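Local atomic coordinates of probable GTP-binding protein EngB (Pyrococcus horikoshii, PDB entry 2CXX), a protein that binds guanine nucleotides and, as a predicted GTPase of the EngB family, is probably needed for normal cell division and septation. Residues A128-D133 with I163-G168. Sequence-based numbering, arbitrary orientation.
Sequences AVNKLD and ISAKFG. With GDP (guanosine-5'-diphosphate), chain D.
The guanine pocket of this P-loop GTPase forms where the NKLD motif (Asn130 to Asp133), at the end of strand 125-130, meets the SAK motif (Ser164 to Lys166) after strand 160-162. Backbone bonds join the two segments: Ile163 N donates to Val129 O, and Leu132 N to Ile163 O. Asn130 turns CG away from its own backbone N (chi1 -164°), which brings OD1 to Ala165 N at 2.9 Å, in the plane of the amide carbonyl, while its ND2 holds Val12 O of the P-loop. Ile163 packs CG1 and CD1 against OD1 of Asn130, and its CD1 also reaches Ala128 CB at 3.8 Å.

Asp133 reads the base with both carboxylate oxygens: GDP N1 points almost straight at OD1 (2.7 Å, 174°) and the amino group N2 of GDP donates a hydrogen bond to OD2. Ser164 OG lies 3.0 Å from Asp133 OD1 and 3.1 Å from GDP O6, and accepts from Phe167 N in an ST motif. Lys166 N donates to GDP O6 at 3.2 Å. The aliphatic chains of Lys131 and Lys166 flank the purine, and Lys131 NZ ends in a salt bridge with Asp91. A ring N-H and an exocyclic amino group facing one carboxylate, with the O6 carbonyl facing a backbone amide, fit guanine and would disfavour adenine.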
loop_
_atom_site.group_PDB
_atom_site.type_symbol
_atom_site.label_atom_id
_atom_site.label_comp_id
_atom_site.label_asym_id
_atom_site.label_seq_id
_atom_site.Cartn_x
_atom_site.Cartn_y
_atom_site.Cartn_z
ATOM N N ALA A 128 3.363 -0.836 4.659
ATOM C CA ALA A 128 4.195 0.325 5.018
ATOM C C ALA A 128 3.256 1.260 5.818
ATOM O O ALA A 128 2.325 1.820 5.263
ATOM C CB ALA A 128 4.683 1.051 3.748
ATOM N N VAL A 129 3.490 1.408 7.116
ATOM C CA VAL A 129 2.640 2.249 7.950
ATOM C C VAL A 129 3.264 3.655 7.925
ATOM O O VAL A 129 4.144 4.004 8.710
ATOM C CB VAL A 129 2.535 1.655 9.357
ATOM C CG1 VAL A 129 1.575 2.544 10.179
ATOM C CG2 VAL A 129 1.983 0.168 9.257
ATOM N N ASN A 130 2.758 4.465 7.013
ATOM C CA ASN A 130 3.334 5.762 6.745
ATOM C C ASN A 130 2.790 6.854 7.641
ATOM O O ASN A 130 1.769 6.685 8.314
ATOM C CB ASN A 130 3.115 6.115 5.263
ATOM C CG ASN A 130 4.019 7.259 4.786
ATOM O OD1 ASN A 130 5.155 7.355 5.220
ATOM N ND2 ASN A 130 3.538 8.093 3.866
ATOM N N LYS A 131 3.520 7.953 7.631
ATOM C CA LYS A 131 3.224 9.174 8.407
ATOM C C LYS A 131 3.494 8.935 9.880
ATOM O O LYS A 131 2.822 9.458 10.775
ATOM C CB LYS A 131 1.791 9.648 8.194
ATOM C CG LYS A 131 1.472 9.809 6.666
ATOM C CD LYS A 131 0.240 10.682 6.434
ATOM C CE LYS A 131 -0.148 10.832 4.926
ATOM N NZ LYS A 131 -1.520 11.472 4.832
ATOM N N LEU A 132 4.537 8.163 10.123
ATOM C CA LEU A 132 4.872 7.848 11.494
ATOM C C LEU A 132 5.058 9.092 12.378
ATOM O O LEU A 132 4.800 9.077 13.605
ATOM C CB LEU A 132 6.152 7.024 11.483
ATOM C CG LEU A 132 6.755 6.619 12.813
ATOM C CD1 LEU A 132 5.674 5.943 13.664
ATOM C CD2 LEU A 132 7.939 5.675 12.540
ATOM N N ASP A 133 5.500 10.176 11.744
ATOM C CA ASP A 133 5.736 11.425 12.445
ATOM C C ASP A 133 4.447 12.043 13.031
ATOM O O ASP A 133 4.505 12.937 13.877
ATOM C CB ASP A 133 6.436 12.388 11.468
ATOM C CG ASP A 133 5.666 12.569 10.177
ATOM O OD1 ASP A 133 5.632 11.626 9.354
ATOM O OD2 ASP A 133 5.115 13.669 9.973
ATOM N N ILE A 163 7.053 3.815 8.812
ATOM C CA ILE A 163 8.039 4.692 8.151
ATOM C C ILE A 163 7.496 6.132 8.104
ATOM O O ILE A 163 6.321 6.383 8.410
ATOM C CB ILE A 163 8.225 4.277 6.647
ATOM C CG1 ILE A 163 6.825 4.213 6.005
ATOM C CG2 ILE A 163 8.804 2.851 6.501
ATOM C CD1 ILE A 163 6.822 4.075 4.519
ATOM N N SER A 164 8.377 7.067 7.758
ATOM C CA SER A 164 7.929 8.418 7.402
ATOM C C SER A 164 8.555 8.666 6.031
ATOM O O SER A 164 9.744 8.906 5.939
ATOM C CB SER A 164 8.403 9.537 8.330
ATOM O OG SER A 164 8.037 10.792 7.746
ATOM N N ALA A 165 7.747 8.581 4.967
ATOM C CA ALA A 165 8.221 8.827 3.624
ATOM C C ALA A 165 8.632 10.301 3.508
ATOM O O ALA A 165 9.510 10.649 2.672
ATOM C CB ALA A 165 7.102 8.529 2.588
ATOM N N LYS A 166 8.003 11.140 4.324
ATOM C CA LYS A 166 8.295 12.564 4.292
ATOM C C LYS A 166 9.691 12.865 4.777
ATOM O O LYS A 166 10.417 13.560 4.099
ATOM C CB LYS A 166 7.323 13.372 5.149
ATOM C CG LYS A 166 7.697 14.867 5.304
ATOM C CD LYS A 166 6.515 15.656 5.814
ATOM C CE LYS A 166 6.664 17.190 5.531
ATOM N NZ LYS A 166 5.391 17.920 5.856
ATOM N N PHE A 167 10.019 12.369 5.963
ATOM C CA PHE A 167 11.325 12.636 6.559
ATOM C C PHE A 167 12.369 11.560 6.365
ATOM O O PHE A 167 13.558 11.772 6.632
ATOM C CB PHE A 167 11.138 12.920 8.037
ATOM C CG PHE A 167 10.304 14.110 8.301
ATOM C CD1 PHE A 167 8.944 13.981 8.499
ATOM C CD2 PHE A 167 10.869 15.379 8.325
ATOM C CE1 PHE A 167 8.137 15.088 8.731
ATOM C CE2 PHE A 167 10.075 16.502 8.551
ATOM C CZ PHE A 167 8.703 16.359 8.759
ATOM N N GLY A 168 11.952 10.388 5.903
ATOM C CA GLY A 168 12.926 9.350 5.664
ATOM C C GLY A 168 13.048 8.268 6.729
ATOM O O GLY A 168 13.747 7.271 6.517
HETATM P PB GDP D . -0.376 9.440 -2.673
HETATM O O1B GDP D . -1.667 10.037 -3.121
HETATM O O2B GDP D . -0.632 8.244 -1.670
HETATM O O3B GDP D . 0.719 9.262 -3.703
HETATM O O3A GDP D . 0.236 10.532 -1.696
HETATM P PA GDP D . 1.408 11.618 -1.725
HETATM O O1A GDP D . 2.720 10.940 -1.783
HETATM O O2A GDP D . 1.202 12.613 -2.926
HETATM O "O5'" GDP D . 1.343 12.287 -0.269
HETATM C "C5'" GDP D . 0.087 12.842 -0.021
HETATM C "C4'" GDP D . 0.185 13.864 1.119
HETATM O "O4'" GDP D . 0.760 13.212 2.337
HETATM C "C3'" GDP D . 1.102 15.021 0.913
HETATM O "O3'" GDP D . 0.781 16.380 1.234
HETATM C "C2'" GDP D . 2.479 14.511 1.391
HETATM O "O2'" GDP D . 3.312 15.659 1.802
HETATM C "C1'" GDP D . 2.018 13.884 2.711
HETATM N N9 GDP D . 2.917 12.849 3.242
HETATM C C8 GDP D . 3.487 11.747 2.567
HETATM N N7 GDP D . 4.204 11.057 3.386
HETATM C C5 GDP D . 4.157 11.642 4.624
HETATM C C6 GDP D . 4.721 11.355 5.905
HETATM O O6 GDP D . 5.434 10.417 6.086
HETATM N N1 GDP D . 4.433 12.196 6.975
HETATM C C2 GDP D . 3.629 13.288 6.807
HETATM N N2 GDP D . 3.381 14.093 7.895
HETATM N N3 GDP D . 3.095 13.579 5.631
HETATM C C4 GDP D . 3.335 12.784 4.527
#